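Local coordinates for protein guanylate kinase (Stenotrophomonas maltophilia, PDB 6WCT) that catalyses transfer of a phosphate from ATP to GMP, giving GDP and ADP, and probably serves to recycle GMP in the cell, at residues T23-A28 against A197-S202; L43-Q48 against A191-C196. All blocks are in the same frame, centred on the assembly; numbering follows the deposited sequence.

Overall arrangement
Both contacts use helix 188-203, at successive turns, and their centres lie about 9 Å apart. Interaction 1 sets its last turns against strand 24-28 of the parallel sheet; all four touching residues are buried, and the chemistry is aromatic and aliphatic packing with one hydroxyl pair. Interaction 2 joins the preceding turns to the end of helix 35-45; both its segments fall between those of interaction 1 in sequence, nesting it inside the loop that interaction 1 closes. There two of the four touching residues are exposed, and a salt bridge and bridging waters join contacts of Val192 and Cys196 with Arg45. The two touch at Phe199 CB on Asp46 OD2 (3.9 Å) and Val27 CG2 on Leu195 CD1 (4.2 Å).

Interaction 1: T23-A28 against A197-S202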
ATOM      1  N   THR A  23      -2.771   4.146  13.826  1.00 57.32           N
ATOM      2  CA  THR A  23      -3.354   3.281  12.810  1.00 52.34           C
ATOM      3  C   THR A  23      -3.409   1.832  13.288  1.00 52.36           C
ATOM      4  O   THR A  23      -2.481   1.328  13.931  1.00 51.66           O
ATOM      5  CB  THR A  23      -2.571   3.372  11.500  1.00 55.34           C
ATOM      6  OG1 THR A  23      -2.451   4.743  11.124  1.00 60.50           O
ATOM      7  CG2 THR A  23      -3.271   2.596  10.388  1.00 56.39           C
ATOM      8  N   LEU A  24      -4.508   1.169  12.954  1.00 48.47           N
ATOM      9  CA  LEU A  24      -4.754  -0.215  13.317  1.00 45.41           C
ATOM     10  C   LEU A  24      -4.468  -1.108  12.120  1.00 44.46           C
ATOM     11  O   LEU A  24      -4.971  -0.861  11.019  1.00 47.41           O
ATOM     12  CB  LEU A  24      -6.194  -0.394  13.795  1.00 45.65           C
ATOM     13  CG  LEU A  24      -6.568  -1.717  14.457  1.00 53.55           C
ATOM     14  CD1 LEU A  24      -5.591  -2.041  15.609  1.00 46.14           C
ATOM     15  CD2 LEU A  24      -7.996  -1.630  14.985  1.00 41.90           C
ATOM     16  N   TYR A  25      -3.624  -2.102  12.330  1.00 42.97           N
ATOM     17  CA  TYR A  25      -3.204  -3.057  11.311  1.00 41.61           C
ATOM     18  C   TYR A  25      -3.702  -4.440  11.684  1.00 38.78           C
ATOM     19  O   TYR A  25      -3.701  -4.802  12.864  1.00 41.11           O
ATOM     20  CB  TYR A  25      -1.678  -3.085  11.181  1.00 34.03           C
ATOM     21  CG  TYR A  25      -1.097  -1.767  10.745  1.00 42.38           C
ATOM     22  CD1 TYR A  25      -1.008  -1.439   9.398  1.00 39.33           C
ATOM     23  CD2 TYR A  25      -0.700  -0.820  11.677  1.00 40.42           C
ATOM     24  CE1 TYR A  25      -0.481  -0.233   8.991  1.00 44.18           C
ATOM     25  CE2 TYR A  25      -0.183   0.399  11.276  1.00 46.15           C
ATOM     26  CZ  TYR A  25      -0.074   0.684   9.930  1.00 46.55           C
ATOM     27  OH  TYR A  25       0.426   1.898   9.513  1.00 54.99           O
ATOM     28  N   ILE A  26      -4.163  -5.199  10.686  1.00 34.36           N
ATOM     29  CA  ILE A  26      -4.506  -6.602  10.881  1.00 31.50           C
ATOM     30  C   ILE A  26      -3.685  -7.426   9.906  1.00 31.78           C
ATOM     31  O   ILE A  26      -3.675  -7.135   8.706  1.00 30.85           O
ATOM     32  CB  ILE A  26      -6.006  -6.885  10.672  1.00 32.17           C
ATOM     33  CG1 ILE A  26      -6.853  -6.068  11.636  1.00 35.51           C
ATOM     34  CG2 ILE A  26      -6.294  -8.373  10.883  1.00 28.55           C
ATOM     35  CD1 ILE A  26      -8.338  -6.365  11.514  1.00 42.82           C
ATOM     36  N   VAL A  27      -3.004  -8.447  10.418  1.00 31.05           N
ATOM     37  CA  VAL A  27      -2.317  -9.428   9.582  1.00 36.01           C
ATOM     38  C   VAL A  27      -2.920 -10.788   9.923  1.00 33.79           C
ATOM     39  O   VAL A  27      -2.804 -11.258  11.064  1.00 32.67           O
ATOM     40  CB  VAL A  27      -0.793  -9.443   9.795  1.00 34.11           C
ATOM     41  CG1 VAL A  27      -0.171 -10.501   8.898  1.00 33.06           C
ATOM     42  CG2 VAL A  27      -0.185  -8.084   9.551  1.00 33.03           C
ATOM     43  N   ALA A  28      -3.565 -11.414   8.941  1.00 35.56           N
ATOM     44  CA  ALA A  28      -4.200 -12.702   9.134  1.00 32.01           C
ATOM     45  C   ALA A  28      -3.524 -13.751   8.269  1.00 35.41           C
ATOM     46  O   ALA A  28      -3.002 -13.456   7.191  1.00 35.11           O
ATOM     47  CB  ALA A  28      -5.662 -12.654   8.770  1.00 27.91           C
ATOM     48  N   ALA A 197       6.746  -2.697   3.210  1.00 34.71           N
ATOM     49  CA  ALA A 197       6.272  -1.737   2.212  1.00 38.77           C
ATOM     50  C   ALA A 197       4.813  -1.363   2.450  1.00 36.64           C
ATOM     51  O   ALA A 197       4.439  -0.196   2.309  1.00 38.03           O
ATOM     52  CB  ALA A 197       6.456  -2.284   0.801  1.00 34.84           C
ATOM     53  N   ILE A 198       3.980  -2.339   2.820  1.00 40.84           N
ATOM     54  CA  ILE A 198       2.567  -2.063   3.095  1.00 35.15           C
ATOM     55  C   ILE A 198       2.431  -1.111   4.279  1.00 36.63           C
ATOM     56  O   ILE A 198       1.653  -0.155   4.236  1.00 34.96           O
ATOM     57  CB  ILE A 198       1.802  -3.372   3.346  1.00 33.55           C
ATOM     58  CG1 ILE A 198       1.721  -4.213   2.064  1.00 37.54           C
ATOM     59  CG2 ILE A 198       0.398  -3.087   3.964  1.00 31.32           C
ATOM     60  CD1 ILE A 198       1.086  -5.620   2.289  1.00 29.00           C
ATOM     61  N   PHE A 199       3.192  -1.353   5.360  1.00 40.73           N
ATOM     62  CA  PHE A 199       3.107  -0.458   6.516  1.00 37.71           C
ATOM     63  C   PHE A 199       3.613   0.941   6.176  1.00 48.32           C
ATOM     64  O   PHE A 199       2.985   1.945   6.545  1.00 46.70           O
ATOM     65  CB  PHE A 199       3.861  -1.043   7.702  1.00 37.80           C
ATOM     66  CG  PHE A 199       3.224  -2.283   8.269  1.00 35.90           C
ATOM     67  CD1 PHE A 199       1.942  -2.661   7.887  1.00 39.90           C
ATOM     68  CD2 PHE A 199       3.897  -3.063   9.177  1.00 28.44           C
ATOM     69  CE1 PHE A 199       1.351  -3.810   8.413  1.00 40.28           C
ATOM     70  CE2 PHE A 199       3.311  -4.205   9.713  1.00 33.52           C
ATOM     71  CZ  PHE A 199       2.046  -4.582   9.329  1.00 29.80           C
ATOM     72  N   THR A 200       4.732   1.027   5.459  1.00 36.48           N
ATOM     73  CA  THR A 200       5.250   2.322   5.042  1.00 39.95           C
ATOM     74  C   THR A 200       4.237   3.066   4.177  1.00 43.95           C
ATOM     75  O   THR A 200       3.966   4.254   4.399  1.00 47.03           O
ATOM     76  CB  THR A 200       6.564   2.131   4.287  1.00 46.84           C
ATOM     77  OG1 THR A 200       7.555   1.574   5.172  1.00 48.87           O
ATOM     78  CG2 THR A 200       7.047   3.454   3.673  1.00 40.46           C
ATOM     79  N   ALA A 201       3.667   2.384   3.181  1.00 38.87           N
ATOM     80  CA  ALA A 201       2.731   3.049   2.282  1.00 35.25           C
ATOM     81  C   ALA A 201       1.517   3.577   3.026  1.00 36.87           C
ATOM     82  O   ALA A 201       0.978   4.632   2.667  1.00 42.40           O
ATOM     83  CB  ALA A 201       2.279   2.095   1.182  1.00 27.96           C
ATOM     84  N   SER A 202       1.063   2.864   4.050  1.00 34.17           N
ATOM     85  CA  SER A 202      -0.136   3.310   4.742  1.00 43.71           C
ATOM     86  C   SER A 202       0.087   4.662   5.420  1.00 48.44           C
ATOM     87  O   SER A 202      -0.843   5.465   5.496  1.00 43.13           O
ATOM     88  CB  SER A 202      -0.593   2.252   5.746  1.00 38.62           C
ATOM     89  OG  SER A 202       0.167   2.316   6.940  1.00 43.53           O
TER
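The ring of Tyr25 leans against that of Phe199, neither stacked on it nor set edge to face: the planes are 55° apart and the centroids 4.6 Å. Tyr25 CD1 and CE1 meet Phe199 CD1 and CE1, with Tyr25 CD1 lying 3.5 Å from both Phe199 CD1 and Phe199 CE1. At the edges the partners differ. Ser202 OG lies in the plane of the tyrosine ring, at the edge beside the hydroxyl, on the CE1 side, while Val27 CG2 sits at the edge of the phenylalanine ring, 4.2 Å from Phe199 CZ.

The polar end of the contact is a short relay. Tyr25 OH donates to Ser202 OG over 2.6 Å, and Ser202 OG in turn donates to Phe199 O, one turn back in the helix, over 2.9 Å. A chi1 of 80° swings the serine oxygen back over its own helix, where it can serve both partners; this gives the buried phenol a partner for its proton and fixes the direction of the O-H.

Strand and helix run nearly antiparallel, at 158°, with axes 11.1 Å apart at closest approach. Tyr25 and Val27, two residues apart, point their CB atoms toward the helix, and strand 114-117 adds Leu116 against Phe199. This is a helix packed on the central strand of the parallel sheet in a P-loop kinase core, the strand that leads directly into the nucleotide-binding loop beginning at Ala29.

Interaction 2: L43-Q48 against A191-C196; sequences LARDPQ and AVDELC
Arg45 reaches across to Asp193 in a salt bridge, NH1 to OD1 at 2.8 Å. The bond is nearly straight, with an N-H...O angle of 170°, and the oxygen lies in the guanidinium plane, although the carboxylate itself is turned 52° from that plane. A bend at chi3 (-64°) in an otherwise extended chain carries the guanidinium to the aspartate.

Apolar contact accompanies the charge pair. Val192 CG1 lies over one face of the guanidinium, toward its rim, 3.6 Å from Arg45 NH2, and Cys196 SG meets Arg45 CD at 3.8 Å. Val192, Asp193 and Cys196 thus offer one side of helix 188-203 to the last residue of helix 35-45, the helix that follows the P-loop in this kinase fold. Thr42, one turn earlier on that helix, continues the packing against Val192 and Cys196.

Water-mediated bonds complete the contact. Water 1 accepts from Arg45 NH2, at an unusually short distance, and donates to Asp193 OD1 at 3.0 Å, so this carboxylate oxygen may take both a direct and a relayed bond from the arginine. Water 2 donates to Asp46 OD2 and, at 3.2 Å, to Cys196 O. Asp46 OD2 also forms a salt bridge with Arg203, the last residue of helix 188-203.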
ATOM      1  N   LEU A  43       8.134  -5.871  12.688  1.00 46.45           N
ATOM      2  CA  LEU A  43       8.069  -4.911  13.786  1.00 44.99           C
ATOM      3  C   LEU A  43       9.447  -4.547  14.313  1.00 43.80           C
ATOM      4  O   LEU A  43       9.672  -3.392  14.689  1.00 50.15           O
ATOM      5  CB  LEU A  43       7.190  -5.447  14.914  1.00 43.64           C
ATOM      6  CG  LEU A  43       5.763  -5.692  14.426  1.00 49.29           C
ATOM      7  CD1 LEU A  43       4.912  -6.411  15.467  1.00 56.12           C
ATOM      8  CD2 LEU A  43       5.123  -4.407  13.954  1.00 46.07           C
ATOM      9  N   ALA A  44      10.390  -5.496  14.317  1.00 45.33           N
ATOM     10  CA  ALA A  44      11.755  -5.165  14.712  1.00 47.78           C
ATOM     11  C   ALA A  44      12.334  -4.104  13.792  1.00 53.59           C
ATOM     12  O   ALA A  44      13.148  -3.272  14.218  1.00 61.62           O
ATOM     13  CB  ALA A  44      12.637  -6.415  14.723  1.00 57.05           C
ATOM     14  N   ARG A  45      11.980  -4.165  12.509  1.00 51.20           N
ATOM     15  CA  ARG A  45      12.416  -3.164  11.541  1.00 57.06           C
ATOM     16  C   ARG A  45      11.587  -1.884  11.627  1.00 54.60           C
ATOM     17  O   ARG A  45      12.060  -0.817  11.228  1.00 57.00           O
ATOM     18  CB  ARG A  45      12.362  -3.745  10.125  1.00 56.32           C
ATOM     19  CG  ARG A  45      13.185  -2.958   9.117  1.00 71.23           C
ATOM     20  CD  ARG A  45      13.056  -3.541   7.724  1.00 67.59           C
ATOM     21  NE  ARG A  45      13.595  -4.892   7.663  1.00 62.27           N
ATOM     22  CZ  ARG A  45      13.525  -5.666   6.588  1.00 61.18           C
ATOM     23  NH1 ARG A  45      12.936  -5.221   5.488  1.00 46.51           N
ATOM     24  NH2 ARG A  45      14.041  -6.886   6.621  1.00 71.58           N
ATOM     25  N   ASP A  46      10.336  -1.972  12.082  1.00 54.16           N
ATOM     26  CA  ASP A  46       9.416  -0.834  12.109  1.00 60.31           C
ATOM     27  C   ASP A  46       8.834  -0.790  13.517  1.00 62.72           C
ATOM     28  O   ASP A  46       7.704  -1.235  13.755  1.00 66.34           O
ATOM     29  CB  ASP A  46       8.315  -0.972  11.059  1.00 63.28           C
ATOM     30  CG  ASP A  46       7.581   0.331  10.820  1.00 69.34           C
ATOM     31  OD1 ASP A  46       7.857   1.321  11.555  1.00 69.35           O
ATOM     32  OD2 ASP A  46       6.716   0.350   9.910  1.00 61.93           O
ATOM     33  N   PRO A  47       9.586  -0.252  14.480  1.00 55.13           N
ATOM     34  CA  PRO A  47       9.170  -0.337  15.888  1.00 54.11           C
ATOM     35  C   PRO A  47       8.046   0.606  16.297  1.00 59.05           C
ATOM     36  O   PRO A  47       7.587   0.520  17.446  1.00 60.47           O
ATOM     37  CB  PRO A  47      10.463  -0.010  16.642  1.00 54.39           C
ATOM     38  CG  PRO A  47      11.181   0.958  15.711  1.00 61.89           C
ATOM     39  CD  PRO A  47      10.838   0.493  14.300  1.00 49.81           C
ATOM     40  N   GLN A  48       7.594   1.515  15.431  1.00 51.01           N
ATOM     41  CA  GLN A  48       6.482   2.352  15.859  1.00 51.21           C
ATOM     42  C   GLN A  48       5.141   1.611  15.872  1.00 47.10           C
ATOM     43  O   GLN A  48       4.112   2.235  16.151  1.00 59.74           O
ATOM     44  CB  GLN A  48       6.397   3.604  14.993  1.00 54.48           C
ATOM     45  CG  GLN A  48       5.658   3.420  13.719  1.00 55.21           C
ATOM     46  CD  GLN A  48       5.679   4.680  12.890  1.00 66.90           C
ATOM     47  OE1 GLN A  48       6.274   4.703  11.818  1.00 68.03           O
ATOM     48  NE2 GLN A  48       5.044   5.745  13.389  1.00 62.76           N
ATOM     49  N   ALA A 191       8.900 -11.609   1.918  1.00 38.96           N
ATOM     50  CA  ALA A 191       7.624 -11.346   2.590  1.00 38.77           C
ATOM     51  C   ALA A 191       7.765 -10.247   3.646  1.00 33.07           C
ATOM     52  O   ALA A 191       6.867  -9.409   3.805  1.00 34.70           O
ATOM     53  CB  ALA A 191       7.084 -12.631   3.229  1.00 34.32           C
ATOM     54  N   VAL A 192       8.886 -10.241   4.378  1.00 33.58           N
ATOM     55  CA  VAL A 192       9.142  -9.188   5.358  1.00 37.73           C
ATOM     56  C   VAL A 192       9.248  -7.837   4.661  1.00 42.01           C
ATOM     57  O   VAL A 192       8.605  -6.859   5.066  1.00 39.12           O
ATOM     58  CB  VAL A 192      10.410  -9.520   6.173  1.00 37.52           C
ATOM     59  CG1 VAL A 192      10.773  -8.398   7.134  1.00 37.34           C
ATOM     60  CG2 VAL A 192      10.199 -10.813   6.962  1.00 39.46           C
ATOM     61  N   ASP A 193      10.029  -7.771   3.579  1.00 41.09           N
ATOM     62  CA  ASP A 193      10.107  -6.535   2.801  1.00 43.82           C
ATOM     63  C   ASP A 193       8.725  -6.072   2.361  1.00 38.72           C
ATOM     64  O   ASP A 193       8.430  -4.869   2.372  1.00 40.33           O
ATOM     65  CB  ASP A 193      10.970  -6.732   1.560  1.00 35.45           C
ATOM     66  CG  ASP A 193      12.423  -6.932   1.880  1.00 46.86           C
ATOM     67  OD1 ASP A 193      12.848  -6.615   3.013  1.00 49.79           O
ATOM     68  OD2 ASP A 193      13.136  -7.395   0.973  1.00 52.22           O
ATOM     69  N   GLU A 194       7.883  -7.013   1.929  1.00 41.28           N
ATOM     70  CA  GLU A 194       6.570  -6.660   1.397  1.00 34.50           C
ATOM     71  C   GLU A 194       5.642  -6.162   2.497  1.00 39.34           C
ATOM     72  O   GLU A 194       4.899  -5.197   2.302  1.00 33.79           O
ATOM     73  CB  GLU A 194       5.979  -7.870   0.662  1.00 33.83           C
ATOM     74  CG  GLU A 194       6.814  -8.258  -0.590  1.00 33.31           C
ATOM     75  CD  GLU A 194       6.198  -9.370  -1.441  1.00 37.96           C
ATOM     76  OE1 GLU A 194       5.387 -10.166  -0.920  1.00 35.72           O
ATOM     77  OE2 GLU A 194       6.530  -9.442  -2.648  1.00 39.35           O
ATOM     78  N   LEU A 195       5.657  -6.806   3.658  1.00 39.24           N
ATOM     79  CA  LEU A 195       4.840  -6.297   4.750  1.00 38.48           C
ATOM     80  C   LEU A 195       5.356  -4.932   5.200  1.00 39.13           C
ATOM     81  O   LEU A 195       4.567  -4.049   5.554  1.00 35.00           O
ATOM     82  CB  LEU A 195       4.803  -7.303   5.902  1.00 27.18           C
ATOM     83  CG  LEU A 195       3.809  -7.003   7.028  1.00 32.19           C
ATOM     84  CD1 LEU A 195       2.401  -6.940   6.502  1.00 27.82           C
ATOM     85  CD2 LEU A 195       3.931  -7.954   8.205  1.00 27.40           C
ATOM     86  N   CYS A 196       6.678  -4.733   5.197  1.00 34.80           N
ATOM     87  CA  CYS A 196       7.199  -3.407   5.522  1.00 42.46           C
ATOM     88  C   CYS A 196       6.740  -2.361   4.505  1.00 43.35           C
ATOM     89  O   CYS A 196       6.392  -1.239   4.882  1.00 35.02           O
ATOM     90  CB  CYS A 196       8.727  -3.429   5.617  1.00 42.97           C
ATOM     91  SG  CYS A 196       9.388  -4.335   7.043  1.00 50.19           S
TER
HETATM   92  O   HOH W   1      13.843  -8.769   4.924  1.00 52.88           O
HETATM   93  O   HOH W   2       7.600  -0.565   7.786  1.00 48.27           O